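Local coordinates for protein probable aminotransferase (Pseudomonas aeruginosa, PDB 5YKR) that is a probable class-III aminotransferase, a dimeric enzyme of the pyridoxal-phosphate-dependent family whose cofactor is held as a Schiff base on a lysine, at residues A[122-127]-A[131-136]; A[144-149]-A[295-300]; A[278-283]-A[301-306]. All coordinates share one frame; numbering follows the deposited sequence.

Contact 1 (A[122-127]-A[131-136]); sequences AELARR and PYWQVT
Leu-124 lies over one face of the Trp-133 indole, and this CH-pi contact carries most of the meeting between helix 115-128 and strand 132-136. Leu-124 CB sits 3.5 Å from the centroid of the five-membered ring of Trp-133, only 8° off its normal, while Leu-124 CD1 is 3.8 Å from Trp-133 CG. The first torsion of Leu-124 (chi1 -70°) sets CG anti to the carbonyl carbon, and chi2 (164°) then lays CD1 against the indole. A branched aliphatic chain suits this place because it can spread over a wide aromatic surface.

Backbone and small side chains fill the margins. Leu-124 O comes within 3.6 Å of Trp-133 CZ2, and Ala-125 CB stands 4.1 Å from Pro-131 O; a methyl lets the helix pass close to the turn. The indole NE1 finds its acceptor in Leu-130 O, a bond consistent with holding the ring in this rotation.

Charged groups are kept to another side of the helix. Glu-123 OE2 accepts from Arg-127 NE at 2.8 Å and from Arg-126 NH2 at 2.9 Å, while Arg-126 NE reaches Glu-123 OE1. Arg-127 has further carbonyl partners in Pro-268 and Met-347.

Strand 132-136, outermost within its own chain, is continued by backbone bonds to the second subunit, so the helix packs here on the large-domain sheet of the aminotransferase fold beside the dimer interface. No hydrogen bond joins the two segments; their direct meeting is one of dispersion and CH-pi attraction.

Contact 2 (A[144-149]-A[295-300]); sequences RFVLRL and AVWGCS
Val-146 CG2 rests over one face of the Trp-297 indole, 3.8 Å from the centroid of the six-membered ring and 25° off its normal. Its nearest ring atom is Trp-297 CD2, at 3.5 Å, and the methyl lies toward the CD2-CE3 bond of that ring. One turn along the helix, Leu-149 CD1 approaches Trp-297 CH2, also at 3.5 Å, and Leu-149 runs at about a right angle to the tryptophan side chain. Together the two aliphatic residues, three positions apart, meet different regions of one large aromatic group.

The tryptophan side chain leaves the strand toward the helix, and its first torsion, with CG between the backbone N and the carbonyl carbon (chi1 65°), then sets how the indole lies. In Val-146, CG1 is anti to the backbone N (chi1 166°), leaving CG2 as the branch that meets the ring.

Farther out, strand 295-299 is held between strands 132-136 and 281-284: Trp-297 bonds through its backbone to Gln-134, and Gly-298 to Phe-282. Phe-281 packs on both Trp-297 and Val-146, and Phe-325 touches Leu-149. The second subunit also takes part, with its Leu-42 packing on Trp-297 and its Asp-171 forming a salt bridge to Arg-148.

This is a helix laid on the mixed sheet of the large domain of the PLP-dependent aminotransferase fold. All three touching residues are buried, and no hydrogen bond crosses between the segments. Tryptophan suits the place by bridging the gap between sheet and helix with one rigid group. Cohesion here thus depends on dispersion and complementary shape, while Arg-148 takes its charge to the subunit interface.

Contact 3 (A[278-283]-A[301-306]); sequences EPDFFV and QAQAER
Asp-280 OD1 accepts a hydrogen bond from a water at 2.6 Å, and the same water accepts from Gln-303 NE2 at 3.2 Å. The water thus links a carboxylate and an amide whose own atoms, OD1 of Asp-280 and NE2 of Gln-303, are 4.0 Å apart. The other carboxylate oxygen, OD2, is held by Leu-256 N of strand 255-259 and by a salt bridge to Arg-246 of helix 241-251.

The methylenes and the amide oxygen of Gln-303 both touch Phe-281: Gln-303 CG and OE1 each lie 3.7 Å from Phe-281 CE1. Gln-303 CG is also 3.8 Å from Asp-280 CB. A bend at chi2 (-54°) folds the chain back, and chi3 (-50°) turns OE1 to the phenylalanine and NE2 to the aspartate.

Glutamine suits this partly exposed place because its methylenes can lie against Phe-281 while its amide still meets water. At the start of its helix, Ser-300 caps Gln-303 N. On this flank of the large-domain sheet of the aminotransferase fold, the helix therefore meets the loop residue Asp-280 through water and the strand residue Phe-281 through packing, with no direct hydrogen bond between the segments.

In the fold
All three contacts pack helices against the seven-stranded mixed sheet of the large cofactor-binding domain, toward strand 132-136, which is outermost within this chain but bonded onward to the second subunit. Contact 2 is the core member: every touching residue is buried. Contacts 1 and 3 are only partly buried. Contacts 1 and 2 bring neighbouring strands, 132-136 and 295-299, to different helices, each through a tryptophan facing aliphatic groups, and both also meet the second subunit. Contact 3 adds the next strand, 281-284, whose Phe-282 O receives Gly-298 N of contact 2; its helix 301-310 directly follows strand 295-299. Chemistry follows place: apolar packing dominates contacts 1 and 2, whereas water enters contact 3.

Contact 1 (A[122-127]-A[131-136])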
loop_
_atom_site.group_PDB
_atom_site.type_symbol
_atom_site.label_atom_id
_atom_site.label_comp_id
_atom_site.label_asym_id
_atom_site.label_seq_id
_atom_site.Cartn_x
_atom_site.Cartn_y
_atom_site.Cartn_z
ATOM N N ALA A 122 6.263 -9.750 -19.513
ATOM C CA ALA A 122 7.136 -9.656 -20.685
ATOM C C ALA A 122 7.435 -8.210 -21.070
ATOM O O ALA A 122 8.581 -7.858 -21.402
ATOM C CB ALA A 122 6.527 -10.417 -21.863
ATOM N N GLU A 123 6.406 -7.348 -20.928
ATOM C CA GLU A 123 6.584 -5.936 -21.211
ATOM C C GLU A 123 7.589 -5.271 -20.278
ATOM O O GLU A 123 8.410 -4.458 -20.727
ATOM C CB GLU A 123 5.242 -5.223 -21.173
ATOM C CG GLU A 123 5.314 -3.688 -21.168
ATOM C CD GLU A 123 5.822 -3.073 -22.452
ATOM O OE1 GLU A 123 5.917 -3.749 -23.519
ATOM O OE2 GLU A 123 6.053 -1.837 -22.440
ATOM N N LEU A 124 7.467 -5.572 -18.979
ATOM C CA LEU A 124 8.378 -4.969 -18.018
ATOM C C LEU A 124 9.829 -5.351 -18.328
ATOM O O LEU A 124 10.740 -4.510 -18.265
ATOM C CB LEU A 124 8.027 -5.369 -16.600
ATOM C CG LEU A 124 6.720 -4.780 -16.033
ATOM C CD1 LEU A 124 6.272 -5.543 -14.804
ATOM C CD2 LEU A 124 6.903 -3.317 -15.739
ATOM N N ALA A 125 10.045 -6.618 -18.645
ATOM C CA ALA A 125 11.397 -7.075 -18.979
ATOM C C ALA A 125 11.934 -6.397 -20.235
ATOM O O ALA A 125 13.112 -6.018 -20.274
ATOM C CB ALA A 125 11.417 -8.580 -19.094
ATOM N N ARG A 126 11.082 -6.240 -21.232
ATOM C CA ARG A 126 11.469 -5.558 -22.480
ATOM C C ARG A 126 11.788 -4.084 -22.235
ATOM O O ARG A 126 12.819 -3.551 -22.671
ATOM C CB ARG A 126 10.315 -5.621 -23.505
ATOM C CG ARG A 126 10.626 -4.914 -24.821
ATOM C CD ARG A 126 9.320 -4.465 -25.495
ATOM N NE ARG A 126 8.621 -3.371 -24.813
ATOM C CZ ARG A 126 8.994 -2.114 -24.833
ATOM N NH1 ARG A 126 10.134 -1.730 -25.432
ATOM N NH2 ARG A 126 8.267 -1.222 -24.208
ATOM N N ARG A 127 10.897 -3.423 -21.509
ATOM C CA ARG A 127 10.980 -1.983 -21.337
ATOM C C ARG A 127 12.118 -1.566 -20.452
ATOM O O ARG A 127 12.836 -0.610 -20.753
ATOM C CB ARG A 127 9.625 -1.471 -20.739
ATOM C CG ARG A 127 9.572 0.012 -20.481
ATOM C CD ARG A 127 8.187 0.402 -20.032
ATOM N NE ARG A 127 7.167 0.366 -21.082
ATOM C CZ ARG A 127 6.708 1.413 -21.752
ATOM N NH1 ARG A 127 7.150 2.621 -21.531
ATOM N NH2 ARG A 127 5.734 1.244 -22.625
ATOM N N PRO A 131 15.042 -8.919 -15.861
ATOM C CA PRO A 131 14.196 -10.034 -16.215
ATOM C C PRO A 131 13.033 -10.392 -15.283
ATOM O O PRO A 131 12.040 -10.908 -15.783
ATOM C CB PRO A 131 15.162 -11.227 -16.264
ATOM C CG PRO A 131 16.312 -10.808 -15.409
ATOM C CD PRO A 131 16.436 -9.359 -15.594
ATOM N N TYR A 132 13.109 -10.104 -13.971
ATOM C CA TYR A 132 12.131 -10.643 -13.034
ATOM C C TYR A 132 11.454 -9.533 -12.242
ATOM O O TYR A 132 12.123 -8.636 -11.757
ATOM C CB TYR A 132 12.805 -11.585 -12.027
ATOM C CG TYR A 132 13.359 -12.827 -12.692
ATOM C CD1 TYR A 132 12.528 -13.877 -13.089
ATOM C CD2 TYR A 132 14.701 -12.938 -12.914
ATOM C CE1 TYR A 132 13.036 -14.972 -13.776
ATOM C CE2 TYR A 132 15.234 -14.018 -13.574
ATOM C CZ TYR A 132 14.421 -15.052 -13.990
ATOM O OH TYR A 132 14.923 -16.150 -14.606
ATOM N N TRP A 133 10.127 -9.656 -12.080
ATOM C CA TRP A 133 9.312 -8.577 -11.518
ATOM C C TRP A 133 8.351 -9.104 -10.451
ATOM O O TRP A 133 8.069 -10.311 -10.350
ATOM C CB TRP A 133 8.503 -7.914 -12.661
ATOM C CG TRP A 133 9.429 -7.296 -13.634
ATOM C CD1 TRP A 133 10.124 -7.936 -14.620
ATOM C CD2 TRP A 133 9.941 -5.947 -13.591
ATOM N NE1 TRP A 133 11.017 -7.063 -15.216
ATOM C CE2 TRP A 133 10.949 -5.856 -14.575
ATOM C CE3 TRP A 133 9.627 -4.808 -12.844
ATOM C CZ2 TRP A 133 11.653 -4.658 -14.826
ATOM C CZ3 TRP A 133 10.346 -3.633 -13.079
ATOM C CH2 TRP A 133 11.352 -3.571 -14.052
ATOM N N GLN A 134 7.868 -8.162 -9.644
ATOM C CA GLN A 134 6.775 -8.360 -8.696
ATOM C C GLN A 134 5.976 -7.062 -8.638
ATOM O O GLN A 134 6.454 -5.998 -9.043
ATOM C CB GLN A 134 7.305 -8.704 -7.291
ATOM C CG GLN A 134 7.949 -10.063 -7.143
ATOM C CD GLN A 134 6.982 -11.231 -7.173
ATOM O OE1 GLN A 134 6.508 -11.654 -6.111
ATOM N NE2 GLN A 134 6.717 -11.820 -8.405
ATOM N N VAL A 135 4.752 -7.137 -8.144
ATOM C CA VAL A 135 3.854 -5.976 -7.973
ATOM C C VAL A 135 3.518 -5.773 -6.528
ATOM O O VAL A 135 3.311 -6.751 -5.783
ATOM C CB VAL A 135 2.549 -6.187 -8.767
ATOM C CG1 VAL A 135 1.565 -5.041 -8.627
ATOM C CG2 VAL A 135 2.847 -6.450 -10.215
ATOM N N THR A 136 3.465 -4.530 -6.119
ATOM C CA THR A 136 3.030 -4.113 -4.779
ATOM C C THR A 136 1.842 -3.132 -4.883
ATOM O O THR A 136 1.448 -2.742 -5.996
ATOM C CB THR A 136 4.160 -3.474 -3.994
ATOM O OG1 THR A 136 4.484 -2.245 -4.644
ATOM C CG2 THR A 136 5.367 -4.385 -3.845
#

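Contact 2 (A[144-149]-A[295-300])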
loop_
_atom_site.group_PDB
_atom_site.type_symbol
_atom_site.label_atom_id
_atom_site.label_comp_id
_atom_site.label_asym_id
_atom_site.label_seq_id
_atom_site.Cartn_x
_atom_site.Cartn_y
_atom_site.Cartn_z
ATOM N N ARG A 144 10.375 -1.118 0.621
ATOM C CA ARG A 144 10.500 -1.881 1.864
ATOM C C ARG A 144 10.837 -3.326 1.593
ATOM O O ARG A 144 11.664 -3.956 2.289
ATOM C CB ARG A 144 9.123 -1.866 2.658
ATOM C CG ARG A 144 8.736 -0.513 3.166
ATOM C CD ARG A 144 7.652 -0.603 4.187
ATOM N NE ARG A 144 6.379 -1.218 3.812
ATOM C CZ ARG A 144 5.792 -2.209 4.454
ATOM N NH1 ARG A 144 6.392 -2.924 5.352
ATOM N NH2 ARG A 144 4.565 -2.487 4.126
ATOM N N PHE A 145 10.136 -3.896 0.612
ATOM C CA PHE A 145 10.237 -5.338 0.365
ATOM C C PHE A 145 11.567 -5.693 -0.295
ATOM O O PHE A 145 12.184 -6.671 0.062
ATOM C CB PHE A 145 9.064 -5.825 -0.483
ATOM C CG PHE A 145 7.695 -5.620 0.146
ATOM C CD1 PHE A 145 7.538 -5.352 1.487
ATOM C CD2 PHE A 145 6.556 -5.756 -0.626
ATOM C CE1 PHE A 145 6.285 -5.157 2.032
ATOM C CE2 PHE A 145 5.304 -5.592 -0.074
ATOM C CZ PHE A 145 5.154 -5.302 1.260
ATOM N N VAL A 146 12.016 -4.845 -1.225
ATOM C CA VAL A 146 13.349 -5.029 -1.811
ATOM C C VAL A 146 14.412 -4.965 -0.718
ATOM O O VAL A 146 15.358 -5.775 -0.709
ATOM C CB VAL A 146 13.615 -4.050 -2.945
ATOM C CG1 VAL A 146 15.078 -4.019 -3.318
ATOM C CG2 VAL A 146 12.727 -4.393 -4.142
ATOM N N LEU A 147 14.277 -3.991 0.212
ATOM C CA LEU A 147 15.316 -3.902 1.258
ATOM C C LEU A 147 15.323 -5.176 2.119
ATOM O O LEU A 147 16.413 -5.685 2.475
ATOM C CB LEU A 147 15.116 -2.666 2.098
ATOM C CG LEU A 147 15.368 -1.322 1.412
ATOM C CD1 LEU A 147 15.027 -0.167 2.383
ATOM C CD2 LEU A 147 16.809 -1.238 0.907
ATOM N N ARG A 148 14.146 -5.706 2.464
ATOM C CA ARG A 148 14.065 -6.962 3.206
ATOM C C ARG A 148 14.777 -8.092 2.467
ATOM O O ARG A 148 15.560 -8.830 3.069
ATOM C CB ARG A 148 12.580 -7.319 3.443
ATOM C CG ARG A 148 12.356 -8.734 3.962
ATOM C CD ARG A 148 10.887 -9.051 4.208
ATOM N NE ARG A 148 10.385 -8.369 5.390
ATOM C CZ ARG A 148 10.610 -8.721 6.648
ATOM N NH1 ARG A 148 11.196 -9.832 6.915
ATOM N NH2 ARG A 148 10.212 -7.917 7.663
ATOM N N LEU A 149 14.500 -8.233 1.160
ATOM C CA LEU A 149 15.104 -9.289 0.416
ATOM C C LEU A 149 16.632 -9.096 0.327
ATOM O O LEU A 149 17.380 -10.074 0.330
ATOM C CB LEU A 149 14.477 -9.354 -0.993
ATOM C CG LEU A 149 13.037 -9.867 -1.008
ATOM C CD1 LEU A 149 12.384 -9.670 -2.355
ATOM C CD2 LEU A 149 12.929 -11.343 -0.603
ATOM N N ALA A 295 2.675 -0.444 -7.596
ATOM C CA ALA A 295 4.044 -0.238 -8.049
ATOM C C ALA A 295 4.548 -1.567 -8.593
ATOM O O ALA A 295 3.983 -2.638 -8.286
ATOM C CB ALA A 295 4.953 0.250 -6.906
ATOM N N VAL A 296 5.642 -1.488 -9.366
ATOM C CA VAL A 296 6.376 -2.666 -9.751
ATOM C C VAL A 296 7.800 -2.561 -9.241
ATOM O O VAL A 296 8.352 -1.448 -9.080
ATOM C CB VAL A 296 6.384 -2.863 -11.292
ATOM C CG1 VAL A 296 4.978 -3.142 -11.805
ATOM C CG2 VAL A 296 7.009 -1.670 -12.038
ATOM N N TRP A 297 8.429 -3.704 -9.028
ATOM C CA TRP A 297 9.841 -3.759 -8.847
ATOM C C TRP A 297 10.408 -4.902 -9.624
ATOM O O TRP A 297 9.773 -5.941 -9.749
ATOM C CB TRP A 297 10.262 -3.754 -7.398
ATOM C CG TRP A 297 9.899 -4.875 -6.580
ATOM C CD1 TRP A 297 8.807 -4.988 -5.791
ATOM C CD2 TRP A 297 10.680 -6.057 -6.400
ATOM N NE1 TRP A 297 8.845 -6.190 -5.108
ATOM C CE2 TRP A 297 9.989 -6.873 -5.466
ATOM C CE3 TRP A 297 11.894 -6.524 -6.944
ATOM C CZ2 TRP A 297 10.457 -8.127 -5.069
ATOM C CZ3 TRP A 297 12.363 -7.760 -6.530
ATOM C CH2 TRP A 297 11.679 -8.516 -5.596
ATOM N N GLY A 298 11.612 -4.696 -10.103
ATOM C CA GLY A 298 12.328 -5.690 -10.903
ATOM C C GLY A 298 13.738 -5.911 -10.432
ATOM O O GLY A 298 14.279 -5.068 -9.723
ATOM N N CYS A 299 14.291 -7.084 -10.781
ATOM C CA CYS A 299 15.673 -7.376 -10.420
ATOM C C CYS A 299 16.364 -8.167 -11.479
ATOM O O CYS A 299 15.736 -8.827 -12.335
ATOM C CB CYS A 299 15.743 -8.087 -9.089
ATOM S SG CYS A 299 15.095 -9.781 -9.040
ATOM N N SER A 300 17.683 -8.090 -11.419
ATOM C CA SER A 300 18.535 -8.865 -12.355
ATOM C C SER A 300 18.430 -10.363 -12.079
ATOM O O SER A 300 18.020 -10.793 -10.990
ATOM C CB SER A 300 19.984 -8.443 -12.226
ATOM O OG SER A 300 20.513 -8.904 -10.982
#

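Contact 3 (A[278-283]-A[301-306])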
loop_
_atom_site.group_PDB
_atom_site.type_symbol
_atom_site.label_atom_id
_atom_site.label_comp_id
_atom_site.label_asym_id
_atom_site.label_seq_id
_atom_site.Cartn_x
_atom_site.Cartn_y
_atom_site.Cartn_z
ATOM N N GLU A 278 22.759 0.443 -15.029
ATOM C CA GLU A 278 22.730 -1.008 -14.830
ATOM C C GLU A 278 22.259 -1.323 -13.394
ATOM O O GLU A 278 23.016 -1.814 -12.578
ATOM C CB GLU A 278 24.111 -1.617 -15.114
ATOM C CG GLU A 278 24.522 -1.475 -16.555
ATOM C CD GLU A 278 25.959 -1.910 -16.786
ATOM O OE1 GLU A 278 26.236 -3.089 -16.659
ATOM O OE2 GLU A 278 26.827 -1.055 -17.036
ATOM N N PRO A 279 20.982 -1.052 -13.098
ATOM C CA PRO A 279 20.453 -1.304 -11.729
ATOM C C PRO A 279 20.484 -2.790 -11.394
ATOM O O PRO A 279 20.276 -3.610 -12.270
ATOM C CB PRO A 279 19.002 -0.821 -11.797
ATOM C CG PRO A 279 18.729 -0.686 -13.225
ATOM C CD PRO A 279 19.953 -0.589 -14.035
ATOM N N ASP A 280 20.664 -3.103 -10.140
ATOM C CA ASP A 280 20.336 -4.463 -9.635
ATOM C C ASP A 280 18.848 -4.665 -9.405
ATOM O O ASP A 280 18.335 -5.742 -9.606
ATOM C CB ASP A 280 21.148 -4.802 -8.387
ATOM C CG ASP A 280 22.622 -4.740 -8.644
ATOM O OD1 ASP A 280 23.092 -5.307 -9.685
ATOM O OD2 ASP A 280 23.345 -4.119 -7.803
ATOM N N PHE A 281 18.222 -3.618 -8.884
ATOM C CA PHE A 281 16.789 -3.548 -8.649
ATOM C C PHE A 281 16.282 -2.215 -9.200
ATOM O O PHE A 281 16.979 -1.210 -9.126
ATOM C CB PHE A 281 16.437 -3.610 -7.156
ATOM C CG PHE A 281 16.781 -4.899 -6.493
ATOM C CD1 PHE A 281 18.039 -5.096 -5.988
ATOM C CD2 PHE A 281 15.834 -5.890 -6.324
ATOM C CE1 PHE A 281 18.371 -6.276 -5.353
ATOM C CE2 PHE A 281 16.154 -7.096 -5.660
ATOM C CZ PHE A 281 17.438 -7.272 -5.193
ATOM N N PHE A 282 15.047 -2.237 -9.692
ATOM C CA PHE A 282 14.394 -1.063 -10.289
ATOM C C PHE A 282 13.011 -0.967 -9.667
ATOM O O PHE A 282 12.278 -1.967 -9.641
ATOM C CB PHE A 282 14.280 -1.328 -11.804
ATOM C CG PHE A 282 13.643 -0.241 -12.595
ATOM C CD1 PHE A 282 12.238 -0.149 -12.716
ATOM C CD2 PHE A 282 14.445 0.690 -13.267
ATOM C CE1 PHE A 282 11.687 0.869 -13.457
ATOM C CE2 PHE A 282 13.858 1.682 -14.017
ATOM C CZ PHE A 282 12.493 1.773 -14.120
ATOM N N VAL A 283 12.656 0.197 -9.149
ATOM C CA VAL A 283 11.358 0.427 -8.521
ATOM C C VAL A 283 10.596 1.551 -9.226
ATOM O O VAL A 283 11.183 2.613 -9.541
ATOM C CB VAL A 283 11.574 0.813 -7.025
ATOM C CG1 VAL A 283 10.282 1.323 -6.359
ATOM C CG2 VAL A 283 12.188 -0.364 -6.279
ATOM N N GLN A 301 18.816 -11.172 -13.055
ATOM C CA GLN A 301 18.883 -12.610 -12.823
ATOM C C GLN A 301 19.853 -12.944 -11.680
ATOM O O GLN A 301 19.574 -13.858 -10.904
ATOM C CB GLN A 301 19.288 -13.363 -14.095
ATOM C CG GLN A 301 19.398 -14.883 -13.869
ATOM C CD GLN A 301 19.512 -15.703 -15.094
ATOM O OE1 GLN A 301 18.808 -15.527 -16.042
ATOM N NE2 GLN A 301 20.321 -16.722 -14.987
ATOM N N ALA A 302 20.994 -12.257 -11.580
ATOM C CA ALA A 302 21.933 -12.533 -10.514
ATOM C C ALA A 302 21.318 -12.312 -9.142
ATOM O O ALA A 302 21.494 -13.139 -8.219
ATOM C CB ALA A 302 23.200 -11.686 -10.695
ATOM N N GLN A 303 20.518 -11.256 -9.007
ATOM C CA GLN A 303 19.847 -11.024 -7.725
ATOM C C GLN A 303 18.769 -12.089 -7.482
ATOM O O GLN A 303 18.601 -12.575 -6.352
ATOM C CB GLN A 303 19.243 -9.615 -7.649
ATOM C CG GLN A 303 20.217 -8.464 -7.707
ATOM C CD GLN A 303 21.319 -8.545 -6.688
ATOM O OE1 GLN A 303 21.060 -8.746 -5.494
ATOM N NE2 GLN A 303 22.558 -8.324 -7.140
ATOM N N ALA A 304 18.001 -12.407 -8.522
ATOM C CA ALA A 304 16.946 -13.418 -8.407
ATOM C C ALA A 304 17.526 -14.741 -7.894
ATOM O O ALA A 304 16.957 -15.355 -6.980
ATOM C CB ALA A 304 16.225 -13.606 -9.744
ATOM N N GLU A 305 18.679 -15.177 -8.417
ATOM C CA GLU A 305 19.238 -16.431 -7.970
ATOM C C GLU A 305 19.650 -16.388 -6.501
ATOM O O GLU A 305 19.517 -17.392 -5.774
ATOM C CB GLU A 305 20.396 -16.896 -8.872
ATOM C CG GLU A 305 19.892 -17.292 -10.249
ATOM C CD GLU A 305 20.930 -17.776 -11.181
ATOM O OE1 GLU A 305 22.092 -17.925 -10.714
ATOM O OE2 GLU A 305 20.590 -18.104 -12.344
ATOM N N ARG A 306 20.124 -15.242 -6.034
ATOM C CA ARG A 306 20.473 -15.092 -4.616
ATOM C C ARG A 306 19.233 -15.088 -3.735
ATOM O O ARG A 306 19.205 -15.722 -2.692
ATOM C CB ARG A 306 21.293 -13.860 -4.409
ATOM C CG ARG A 306 22.648 -14.187 -5.072
ATOM C CD ARG A 306 23.623 -13.133 -5.021
ATOM N NE ARG A 306 24.211 -12.994 -3.731
ATOM C CZ ARG A 306 25.216 -12.179 -3.522
ATOM N NH1 ARG A 306 25.666 -11.453 -4.520
ATOM N NH2 ARG A 306 25.748 -12.073 -2.328
HETATM O O HOH W 1 22.854 -7.863 -10.325
#